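Local coordinates for lipoprotein (Paraburkholderia phytofirmans, PDB 5T11), which probably helps guide Pel polysaccharide export across the outer membrane, as a periplasmic lipoprotein that assembles into a dodecamer, at residues Thr10-Ala14 / Val125-Ala129; Ala35-Ala39 / Val96-Arg100; Asn87-Val91 / Leu117-Ser121; Glu108-Thr114 / Thr130-Trp136. The protein carries 1 engineered substitution. All coordinates share one frame; numbering follows the deposited sequence.

Interaction 1. Residues Thr10-Ala14 / Val125-Ala129; sequences TSGPA and VVWSA
T10 lies beside S128 and G12 beside W127, the touching parts of segments 10-14 and 125-129 running 142° apart. Backbone to backbone, T10 N donates a hydrogen bond to S128 O at 3.0 Å. S128 N donates to the side-chain atom T10 OG1 at 3.1 Å. A chi1 of 70° places OG1 between the backbone N and carbonyl carbon of T10, where it can meet that amide. The methyl CG2 of T10 lies 3.5 Å from S128 OG. Beyond T10 the chain passes along the indole of W127. G12 CA sits at the ring edge, 3.8 Å from W127 CD1. A water bridges W127 NE1 and T10 O; it accepts from the indole and donates to the carbonyl. P13 crosses V126 at about a right angle, with P13 CD 4.0 Å from V126 CG2. V126 and W127 together sit opposite the single residue L117, a classic beta bulge. R48 of a second subunit packs on T10. The contact is mainly polar at T10 and apolar at P13. The threonine hydroxyl takes the place of a backbone acceptor just after strand 5-9, and the water ties the indole N-H to the same residue.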
loop_
_atom_site.group_PDB
_atom_site.type_symbol
_atom_site.label_atom_id
_atom_site.label_comp_id
_atom_site.label_asym_id
_atom_site.label_seq_id
_atom_site.Cartn_x
_atom_site.Cartn_y
_atom_site.Cartn_z
ATOM N N THR B 10 0.982 -49.156 2.689
ATOM C CA THR B 10 0.944 -50.497 2.121
ATOM C C THR B 10 1.721 -51.471 3.012
ATOM O O THR B 10 2.278 -51.109 4.052
ATOM C CB THR B 10 1.531 -50.499 0.712
ATOM O OG1 THR B 10 2.948 -50.287 0.788
ATOM C CG2 THR B 10 0.907 -49.390 -0.119
ATOM N N SER B 11 1.763 -52.730 2.593
ATOM C CA SER B 11 2.676 -53.658 3.234
ATOM C C SER B 11 4.064 -53.516 2.615
ATOM O O SER B 11 4.236 -52.937 1.537
ATOM C CB SER B 11 2.183 -55.092 3.093
ATOM O OG SER B 11 2.341 -55.531 1.760
ATOM N N GLY B 12 5.059 -54.053 3.309
ATOM C CA GLY B 12 6.425 -53.932 2.855
ATOM C C GLY B 12 7.356 -54.920 3.526
ATOM O O GLY B 12 7.001 -55.564 4.516
ATOM N N PRO B 13 8.581 -55.034 3.014
ATOM C CA PRO B 13 9.527 -55.997 3.581
ATOM C C PRO B 13 9.962 -55.574 4.974
ATOM O O PRO B 13 9.893 -54.403 5.351
ATOM C CB PRO B 13 10.702 -55.959 2.599
ATOM C CG PRO B 13 10.689 -54.562 2.086
ATOM C CD PRO B 13 9.229 -54.135 2.041
ATOM N N ALA B 14 10.396 -56.553 5.753
ATOM C CA ALA B 14 10.988 -56.261 7.047
ATOM C C ALA B 14 12.399 -55.744 6.811
ATOM O O ALA B 14 13.226 -56.437 6.211
ATOM C CB ALA B 14 10.995 -57.506 7.932
ATOM N N VAL B 125 8.931 -50.328 -6.595
ATOM C CA VAL B 125 8.392 -49.767 -5.357
ATOM C C VAL B 125 7.913 -50.928 -4.487
ATOM O O VAL B 125 6.961 -51.630 -4.843
ATOM C CB VAL B 125 7.256 -48.774 -5.628
ATOM C CG1 VAL B 125 6.584 -48.371 -4.314
ATOM C CG2 VAL B 125 7.783 -47.543 -6.355
ATOM N N VAL B 126 8.583 -51.147 -3.351
ATOM C CA VAL B 126 8.250 -52.269 -2.477
ATOM C C VAL B 126 7.430 -51.838 -1.271
ATOM O O VAL B 126 6.924 -52.703 -0.537
ATOM C CB VAL B 126 9.518 -53.023 -2.016
ATOM C CG1 VAL B 126 10.270 -53.616 -3.222
ATOM C CG2 VAL B 126 10.423 -52.117 -1.185
ATOM N N TRP B 127 7.251 -50.539 -1.063
ATOM C CA TRP B 127 6.486 -50.015 0.061
ATOM C C TRP B 127 6.212 -48.549 -0.218
ATOM O O TRP B 127 7.035 -47.863 -0.836
ATOM C CB TRP B 127 7.256 -50.188 1.380
ATOM C CG TRP B 127 6.615 -49.594 2.601
ATOM C CD1 TRP B 127 5.834 -50.241 3.512
ATOM C CD2 TRP B 127 6.735 -48.236 3.063
ATOM N NE1 TRP B 127 5.446 -49.373 4.504
ATOM C CE2 TRP B 127 5.990 -48.136 4.256
ATOM C CE3 TRP B 127 7.402 -47.104 2.584
ATOM C CZ2 TRP B 127 5.878 -46.942 4.972
ATOM C CZ3 TRP B 127 7.291 -45.908 3.295
ATOM C CH2 TRP B 127 6.533 -45.837 4.475
ATOM N N SER B 128 5.051 -48.078 0.231
ATOM C CA SER B 128 4.726 -46.667 0.073
ATOM C C SER B 128 3.688 -46.294 1.119
ATOM O O SER B 128 3.028 -47.163 1.704
ATOM C CB SER B 128 4.215 -46.356 -1.341
ATOM O OG SER B 128 3.067 -47.134 -1.666
ATOM N N ALA B 129 3.549 -44.989 1.343
ATOM C CA ALA B 129 2.625 -44.505 2.358
ATOM C C ALA B 129 2.372 -43.018 2.163
ATOM O O ALA B 129 3.150 -42.308 1.518
ATOM C CB ALA B 129 3.142 -44.768 3.776
HETATM O O HOH W 1 3.368 -50.966 6.448
#

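Interaction 2. Residues Ala35-Ala39 / Val96-Arg100; sequences AGHSA and VEEWR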
loop_
_atom_site.group_PDB
_atom_site.type_symbol
_atom_site.label_atom_id
_atom_site.label_comp_id
_atom_site.label_asym_id
_atom_site.label_seq_id
_atom_site.Cartn_x
_atom_site.Cartn_y
_atom_site.Cartn_z
ATOM N N ALA B 35 11.049 -27.209 1.918
ATOM C CA ALA B 35 10.278 -28.176 2.698
ATOM C C ALA B 35 10.639 -29.614 2.335
ATOM O O ALA B 35 10.607 -30.502 3.202
ATOM C CB ALA B 35 8.766 -27.942 2.527
ATOM N N GLY B 36 10.981 -29.880 1.074
ATOM C CA GLY B 36 11.408 -31.230 0.730
ATOM C C GLY B 36 12.732 -31.591 1.388
ATOM O O GLY B 36 12.946 -32.736 1.803
ATOM N N HIS B 37 13.640 -30.621 1.495
ATOM C CA HIS B 37 14.924 -30.892 2.148
ATOM C C HIS B 37 14.745 -31.102 3.646
ATOM O O HIS B 37 15.424 -31.947 4.247
ATOM C CB HIS B 37 15.909 -29.754 1.864
ATOM C CG HIS B 37 16.296 -29.650 0.421
ATOM N ND1 HIS B 37 16.319 -28.453 -0.266
ATOM C CD2 HIS B 37 16.664 -30.601 -0.471
ATOM C CE1 HIS B 37 16.685 -28.671 -1.517
ATOM N NE2 HIS B 37 16.899 -29.967 -1.668
ATOM N N SER B 38 13.828 -30.346 4.260
ATOM C CA SER B 38 13.500 -30.577 5.661
ATOM C C SER B 38 12.936 -31.967 5.856
ATOM O O SER B 38 13.287 -32.651 6.824
ATOM C CB SER B 38 12.497 -29.532 6.171
ATOM O OG SER B 38 13.125 -28.262 6.210
ATOM N N ALA B 39 12.043 -32.402 4.956
ATOM C CA ALA B 39 11.483 -33.749 5.085
ATOM C C ALA B 39 12.564 -34.810 4.908
ATOM O O ALA B 39 12.517 -35.858 5.564
ATOM C CB ALA B 39 10.353 -33.971 4.085
ATOM N N VAL B 96 6.371 -33.691 -0.704
ATOM C CA VAL B 96 5.655 -32.895 0.282
ATOM C C VAL B 96 4.505 -32.182 -0.431
ATOM O O VAL B 96 4.729 -31.367 -1.336
ATOM C CB VAL B 96 6.597 -31.906 0.984
ATOM C CG1 VAL B 96 5.844 -31.077 2.011
ATOM C CG2 VAL B 96 7.771 -32.683 1.651
ATOM N N GLU B 97 3.270 -32.521 -0.050
ATOM C CA GLU B 97 2.072 -31.905 -0.615
ATOM C C GLU B 97 1.618 -30.678 0.158
ATOM O O GLU B 97 0.902 -29.834 -0.399
ATOM C CB GLU B 97 0.911 -32.920 -0.661
ATOM C CG GLU B 97 1.115 -34.063 -1.673
ATOM C CD GLU B 97 1.997 -35.183 -1.135
ATOM O OE1 GLU B 97 1.964 -35.426 0.096
ATOM O OE2 GLU B 97 2.735 -35.810 -1.935
ATOM N N GLU B 98 2.013 -30.554 1.422
ATOM C CA GLU B 98 1.606 -29.415 2.232
ATOM C C GLU B 98 2.553 -29.307 3.414
ATOM O O GLU B 98 2.949 -30.322 4.001
ATOM C CB GLU B 98 0.155 -29.563 2.711
ATOM C CG GLU B 98 -0.318 -28.440 3.608
ATOM C CD GLU B 98 -1.852 -28.315 3.651
ATOM O OE1 GLU B 98 -2.542 -29.355 3.812
ATOM O OE2 GLU B 98 -2.363 -27.163 3.528
ATOM N N TRP B 99 2.903 -28.079 3.760
ATOM C CA TRP B 99 3.894 -27.808 4.791
ATOM C C TRP B 99 3.859 -26.319 5.102
ATOM O O TRP B 99 4.713 -25.562 4.624
ATOM C CB TRP B 99 5.275 -28.238 4.298
ATOM C CG TRP B 99 6.419 -28.288 5.303
ATOM C CD1 TRP B 99 7.054 -27.225 5.893
ATOM C CD2 TRP B 99 7.121 -29.469 5.749
ATOM N NE1 TRP B 99 8.082 -27.672 6.698
ATOM C CE2 TRP B 99 8.140 -29.042 6.635
ATOM C CE3 TRP B 99 6.962 -30.843 5.510
ATOM C CZ2 TRP B 99 9.011 -29.944 7.272
ATOM C CZ3 TRP B 99 7.828 -31.736 6.142
ATOM C CH2 TRP B 99 8.845 -31.274 7.009
ATOM N N ARG B 100 2.859 -25.874 5.857
ATOM C CA ARG B 100 2.670 -24.440 6.074
ATOM C C ARG B 100 1.882 -24.247 7.357
ATOM O O ARG B 100 1.308 -25.195 7.903
ATOM C CB ARG B 100 1.927 -23.794 4.896
ATOM C CG ARG B 100 0.496 -24.358 4.712
ATOM C CD ARG B 100 -0.321 -23.588 3.671
ATOM N NE ARG B 100 -0.509 -22.184 4.067
ATOM C CZ ARG B 100 -1.307 -21.331 3.435
ATOM N NH1 ARG B 100 -2.002 -21.721 2.364
ATOM N NH2 ARG B 100 -1.417 -20.089 3.875
#
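A35 lies over one face of the W99 indole, where helix 35-49 packs against strand 90-99 of the mixed beta sheet. This is a helix-on-sheet contact. The strand carries a classic beta bulge here, with E97 and E98 sharing G112 as their partner on the next strand. The tight part is made by carbon atoms of small side chains against W99 and V96. A35 CB stands 3.8 Å from the centroid of the five-membered ring of W99, 18° off the ring normal, a CH-pi contact. W99 CG is anti to the backbone N (chi1 -169°), and this carries the indole from the strand toward the helix. One helical turn on, A39 CB touches the six-membered ring at W99 CZ3, 3.9 Å away. S38 CB approaches W99 CZ2 at 3.7 Å, while S38 OG makes a weak hydrogen bond back to D34 O. V96 adds to the contact earlier on the strand: its CG2 methyl is 3.8 Å from A39 CB and near G36 CA. T30 packs on A35, V96 and W99, and L141 and A145 of helix 141-152 also touch the indole.

The loose side is where the side chains turn outward. H37 points away from the strand on the exposed side of the helix, and R100 is also exposed. E98 turns away as well, but it is buried: its carboxylate bonds to Y101 and S142 of a second subunit. No hydrogen bond crosses between the two segments. The turn of helix is held within itself, A39 N donating to A35 O at 3.0 Å.

Interaction 3. Residues Asn87-Val91 / Leu117-Ser121; sequences NARYV and LIDVS
The Y90 ring is held between two aliphatic groups. L117 CD2 lies over one face, 4.2 Å from the ring centroid and 23° off its normal, a CH-pi contact. R89 CG lies over the opposite face. At the edge, in the ring plane, sits I118 O. With chi1 at -170° the L117 side chain extends away from its own N, and both methyls come to Y90: CD1 rests 3.6 Å from Y90 CB. The Y90 side chain also touches P13 and V126. Y90 and L117 belong to the beta hairpin of strands 90-99 and 109-119. Y90 and D119 form an antiparallel non-hydrogen-bonded pair; V91 and I118 form a hydrogen-bonded one. V91 N donates to I118 O at 2.9 Å, and I118 N to V91 O at 2.7 Å. M80 of helix 78-85 packs on V91 and I118. Past the strand end, V120 N donates to R89 O at 3.1 Å, while V120 CG2 lies 3.9 Å from V91 CG2. R89 O accepts a second hydrogen bond, from a water, which also donates to D119 OD1. S121 OG donates to D119 OD1 as well, at 2.6 Å. R89 NH1 forms its salt bridge with D19.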
loop_
_atom_site.group_PDB
_atom_site.type_symbol
_atom_site.label_atom_id
_atom_site.label_comp_id
_atom_site.label_asym_id
_atom_site.label_seq_id
_atom_site.Cartn_x
_atom_site.Cartn_y
_atom_site.Cartn_z
ATOM N N ASN B 87 25.981 -48.364 -2.981
ATOM C CA ASN B 87 25.552 -49.738 -2.688
ATOM C C ASN B 87 24.382 -49.778 -1.706
ATOM O O ASN B 87 24.275 -50.692 -0.885
ATOM C CB ASN B 87 26.713 -50.592 -2.177
ATOM C CG ASN B 87 27.856 -50.637 -3.148
ATOM O OD1 ASN B 87 27.724 -51.172 -4.250
ATOM N ND2 ASN B 87 28.995 -50.077 -2.752
ATOM N N ALA B 88 23.496 -48.782 -1.793
ATOM C CA ALA B 88 22.251 -48.823 -1.039
ATOM C C ALA B 88 21.397 -50.003 -1.483
ATOM O O ALA B 88 21.306 -50.319 -2.672
ATOM C CB ALA B 88 21.465 -47.518 -1.227
ATOM N N ARG B 89 20.755 -50.654 -0.518
ATOM C CA ARG B 89 19.783 -51.676 -0.878
ATOM C C ARG B 89 18.424 -51.072 -1.233
ATOM O O ARG B 89 17.729 -51.603 -2.109
ATOM C CB ARG B 89 19.645 -52.696 0.255
ATOM C CG ARG B 89 18.924 -53.981 -0.165
ATOM C CD ARG B 89 18.862 -54.972 0.981
ATOM N NE ARG B 89 18.016 -56.124 0.677
ATOM C CZ ARG B 89 17.857 -57.160 1.494
ATOM N NH1 ARG B 89 18.490 -57.188 2.660
ATOM N NH2 ARG B 89 17.068 -58.169 1.148
ATOM N N TYR B 90 18.029 -49.978 -0.574
ATOM C CA TYR B 90 16.760 -49.303 -0.856
ATOM C C TYR B 90 16.961 -47.797 -0.978
ATOM O O TYR B 90 17.903 -47.226 -0.422
ATOM C CB TYR B 90 15.708 -49.554 0.233
ATOM C CG TYR B 90 15.388 -51.002 0.501
ATOM C CD1 TYR B 90 14.580 -51.726 -0.367
ATOM C CD2 TYR B 90 15.882 -51.645 1.628
ATOM C CE1 TYR B 90 14.282 -53.054 -0.125
ATOM C CE2 TYR B 90 15.586 -52.972 1.881
ATOM C CZ TYR B 90 14.785 -53.674 0.998
ATOM O OH TYR B 90 14.479 -55.000 1.231
ATOM N N VAL B 91 16.041 -47.158 -1.704
ATOM C CA VAL B 91 15.956 -45.706 -1.804
ATOM C C VAL B 91 14.612 -45.270 -1.229
ATOM O O VAL B 91 13.570 -45.849 -1.567
ATOM C CB VAL B 91 16.106 -45.213 -3.256
ATOM C CG1 VAL B 91 15.547 -43.816 -3.411
ATOM C CG2 VAL B 91 17.551 -45.202 -3.655
ATOM N N LEU B 117 9.445 -46.509 -0.937
ATOM C CA LEU B 117 10.695 -47.232 -0.749
ATOM C C LEU B 117 10.954 -48.067 -1.995
ATOM O O LEU B 117 10.133 -48.925 -2.354
ATOM C CB LEU B 117 10.649 -48.115 0.496
ATOM C CG LEU B 117 12.006 -48.716 0.872
ATOM C CD1 LEU B 117 12.916 -47.611 1.411
ATOM C CD2 LEU B 117 11.845 -49.843 1.875
ATOM N N ILE B 118 12.093 -47.834 -2.641
ATOM C CA ILE B 118 12.417 -48.458 -3.919
ATOM C C ILE B 118 13.542 -49.472 -3.727
ATOM O O ILE B 118 14.549 -49.178 -3.073
ATOM C CB ILE B 118 12.788 -47.399 -4.971
ATOM C CG1 ILE B 118 11.562 -46.513 -5.261
ATOM C CG2 ILE B 118 13.301 -48.068 -6.244
ATOM C CD1 ILE B 118 11.897 -45.087 -5.639
ATOM N N ASP B 119 13.349 -50.675 -4.275
ATOM C CA ASP B 119 14.388 -51.700 -4.352
ATOM C C ASP B 119 15.422 -51.259 -5.383
ATOM O O ASP B 119 15.100 -51.118 -6.567
ATOM C CB ASP B 119 13.760 -53.042 -4.732
ATOM C CG ASP B 119 14.752 -54.211 -4.714
ATOM O OD1 ASP B 119 15.926 -54.047 -5.108
ATOM O OD2 ASP B 119 14.338 -55.324 -4.316
ATOM N N VAL B 120 16.666 -51.040 -4.945
ATOM C CA VAL B 120 17.666 -50.500 -5.860
ATOM C C VAL B 120 17.985 -51.504 -6.963
ATOM O O VAL B 120 18.163 -51.118 -8.126
ATOM C CB VAL B 120 18.929 -50.058 -5.083
ATOM C CG1 VAL B 120 20.034 -49.640 -6.036
ATOM C CG2 VAL B 120 18.599 -48.882 -4.157
ATOM N N SER B 121 18.005 -52.806 -6.640
ATOM C CA SER B 121 18.434 -53.808 -7.612
ATOM C C SER B 121 17.491 -53.924 -8.811
ATOM O O SER B 121 17.914 -54.410 -9.867
ATOM C CB SER B 121 18.597 -55.185 -6.936
ATOM O OG SER B 121 17.343 -55.719 -6.530
HETATM O O HOH W 2 17.980 -54.001 -3.593
#

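Interaction 4. Residues Glu108-Thr114 / Thr130-Trp136; sequences EPVVGVT and TGTRTGW
V111 and R133 form the central hydrogen-bonded pair between the strands 109-114 and 130-134, which run antiparallel with their axes 4.8 Å apart. V111 N donates to R133 O at 3.0 Å, and R133 N returns a bond to V111 O at 2.9 Å. The pair V113 and G131 repeats this: V113 N donates to G131 O, and G131 N to V113 O at 2.9 Å. At the far end P109 has no N-H to give. Its carbonyl still accepts from G135 N at 3.0 Å. CA-H...O contacts lie between these bonds, such as T132 CA to V111 O.

The polar side chains find their partners elsewhere. On the face of V110 and the threonines, T114 and T130 lie side by side, and T114 CG2 comes within 3.3 Å of T130 OG1. T114 OG1 is bonded to E97, and T130 OG1 to N45 of a second subunit. T132 OG1 bonds to S143 of that subunit and to T6 N. V110 CG1 and T134 CG2 touch at 3.8 Å. E108 OE2 is gripped by K102 and by R138 of the second subunit. On the other face V111 packs on helix 141-152, and R133 NH1 bonds to S147 there. This is a regular antiparallel beta hairpin, one face covered by a helix and the other by a neighbouring subunit.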
loop_
_atom_site.group_PDB
_atom_site.type_symbol
_atom_site.label_atom_id
_atom_site.label_comp_id
_atom_site.label_asym_id
_atom_site.label_seq_id
_atom_site.Cartn_x
_atom_site.Cartn_y
_atom_site.Cartn_z
ATOM N N GLU B 108 -3.113 -22.708 12.191
ATOM C CA GLU B 108 -2.556 -23.979 12.621
ATOM C C GLU B 108 -1.587 -24.555 11.584
ATOM O O GLU B 108 -1.751 -24.345 10.379
ATOM C CB GLU B 108 -3.679 -24.986 12.897
ATOM C CG GLU B 108 -4.565 -25.317 11.715
ATOM C CD GLU B 108 -5.839 -24.467 11.666
ATOM O OE1 GLU B 108 -5.775 -23.251 11.963
ATOM O OE2 GLU B 108 -6.913 -25.024 11.333
ATOM N N PRO B 109 -0.567 -25.284 12.035
ATOM C CA PRO B 109 0.316 -25.989 11.093
ATOM C C PRO B 109 -0.386 -27.166 10.435
ATOM O O PRO B 109 -1.214 -27.845 11.043
ATOM C CB PRO B 109 1.470 -26.477 11.983
ATOM C CG PRO B 109 0.854 -26.612 13.364
ATOM C CD PRO B 109 -0.150 -25.461 13.439
ATOM N N VAL B 110 -0.045 -27.405 9.171
ATOM C CA VAL B 110 -0.603 -28.508 8.399
ATOM C C VAL B 110 0.515 -29.133 7.565
ATOM O O VAL B 110 1.329 -28.421 6.966
ATOM C CB VAL B 110 -1.775 -28.039 7.502
ATOM C CG1 VAL B 110 -2.984 -27.624 8.345
ATOM C CG2 VAL B 110 -1.347 -26.865 6.661
ATOM N N VAL B 111 0.549 -30.466 7.518
ATOM C CA VAL B 111 1.598 -31.216 6.825
ATOM C C VAL B 111 0.974 -32.355 6.028
ATOM O O VAL B 111 0.137 -33.104 6.550
ATOM C CB VAL B 111 2.635 -31.789 7.813
ATOM C CG1 VAL B 111 3.696 -32.624 7.076
ATOM C CG2 VAL B 111 3.300 -30.657 8.612
ATOM N N GLY B 112 1.385 -32.494 4.766
ATOM C CA GLY B 112 1.018 -33.639 3.946
ATOM C C GLY B 112 2.250 -34.180 3.228
ATOM O O GLY B 112 3.000 -33.389 2.642
ATOM N N VAL B 113 2.494 -35.503 3.297
ATOM C CA VAL B 113 3.691 -36.138 2.741
ATOM C C VAL B 113 3.324 -37.494 2.146
ATOM O O VAL B 113 2.452 -38.204 2.656
ATOM C CB VAL B 113 4.807 -36.340 3.792
ATOM C CG1 VAL B 113 5.340 -35.017 4.282
ATOM C CG2 VAL B 113 4.301 -37.189 4.961
ATOM N N THR B 114 4.012 -37.856 1.062
ATOM C CA THR B 114 3.951 -39.195 0.489
ATOM C C THR B 114 5.374 -39.745 0.405
ATOM O O THR B 114 6.319 -38.998 0.128
ATOM C CB THR B 114 3.291 -39.179 -0.902
ATOM O OG1 THR B 114 3.869 -38.127 -1.686
ATOM C CG2 THR B 114 1.773 -38.942 -0.800
ATOM N N THR B 130 1.261 -42.572 2.735
ATOM C CA THR B 130 0.792 -41.195 2.715
ATOM C C THR B 130 0.351 -40.823 4.123
ATOM O O THR B 130 -0.312 -41.619 4.810
ATOM C CB THR B 130 -0.384 -41.010 1.739
ATOM O OG1 THR B 130 -0.008 -41.478 0.433
ATOM C CG2 THR B 130 -0.804 -39.530 1.656
ATOM N N GLY B 131 0.734 -39.618 4.558
ATOM C CA GLY B 131 0.345 -39.155 5.877
ATOM C C GLY B 131 -0.009 -37.682 5.847
ATOM O O GLY B 131 0.627 -36.913 5.116
ATOM N N THR B 132 -1.029 -37.274 6.603
ATOM C CA THR B 132 -1.382 -35.868 6.738
ATOM C C THR B 132 -1.663 -35.588 8.205
ATOM O O THR B 132 -2.055 -36.491 8.949
ATOM C CB THR B 132 -2.618 -35.470 5.893
ATOM O OG1 THR B 132 -3.797 -36.110 6.414
ATOM C CG2 THR B 132 -2.438 -35.860 4.423
ATOM N N ARG B 133 -1.484 -34.329 8.613
ATOM C CA ARG B 133 -1.799 -33.961 9.987
ATOM C C ARG B 133 -2.067 -32.464 10.097
ATOM O O ARG B 133 -1.469 -31.652 9.381
ATOM C CB ARG B 133 -0.674 -34.368 10.951
ATOM C CG ARG B 133 -1.013 -34.121 12.415
ATOM C CD ARG B 133 0.016 -34.729 13.334
ATOM N NE ARG B 133 0.026 -36.183 13.233
ATOM C CZ ARG B 133 0.805 -36.973 13.962
ATOM N NH1 ARG B 133 1.634 -36.439 14.845
ATOM N NH2 ARG B 133 0.752 -38.291 13.812
ATOM N N THR B 134 -2.972 -32.120 11.014
ATOM C CA THR B 134 -3.299 -30.746 11.384
ATOM C C THR B 134 -3.046 -30.570 12.878
ATOM O O THR B 134 -3.598 -31.325 13.690
ATOM C CB THR B 134 -4.766 -30.434 11.061
ATOM O OG1 THR B 134 -5.051 -30.771 9.698
ATOM C CG2 THR B 134 -5.079 -28.958 11.285
ATOM N N GLY B 135 -2.229 -29.572 13.242
ATOM C CA GLY B 135 -2.011 -29.225 14.638
ATOM C C GLY B 135 -3.083 -28.274 15.147
ATOM O O GLY B 135 -4.029 -27.931 14.437
ATOM N N TRP B 136 -2.973 -27.877 16.420
ATOM C CA TRP B 136 -3.838 -26.783 16.855
ATOM C C TRP B 136 -3.079 -25.464 16.697
ATOM O O TRP B 136 -1.920 -25.433 16.286
ATOM C CB TRP B 136 -4.362 -26.960 18.290
ATOM C CG TRP B 136 -5.424 -25.837 18.713
ATOM C CD1 TRP B 136 -6.733 -25.695 18.274
ATOM C CD2 TRP B 136 -5.202 -24.733 19.611
ATOM N NE1 TRP B 136 -7.321 -24.592 18.861
ATOM C CE2 TRP B 136 -6.402 -23.991 19.685
ATOM C CE3 TRP B 136 -4.107 -24.306 20.364
ATOM C CZ2 TRP B 136 -6.516 -22.843 20.471
ATOM C CZ3 TRP B 136 -4.236 -23.175 21.151
ATOM C CH2 TRP B 136 -5.431 -22.460 21.200
#

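Overall arrangement
From the N terminus, strand 5-9 leads into interaction 1, whose second segment comes over a hundred residues later. That wide loop encloses all of interactions 2 and 3. Interaction 2 sets helix 35-49 on strand 90-99. Interaction 3 opens at 87-91, before interaction 2 closes at 96-100, and closes later at 117-121, so the two cross. It ties strand 90-99 to strand 109-119 across the chain's centre from interaction 2. Interaction 4 follows interaction 2 in series and crosses interactions 1 and 3, joining strands 109-119 and 125-134. Interactions 1 and 3 meet through W127 and L117, 2 and 4 through E97 and T114. All four reach one mixed sheet; 1, 2 and 4 also touch a second subunit.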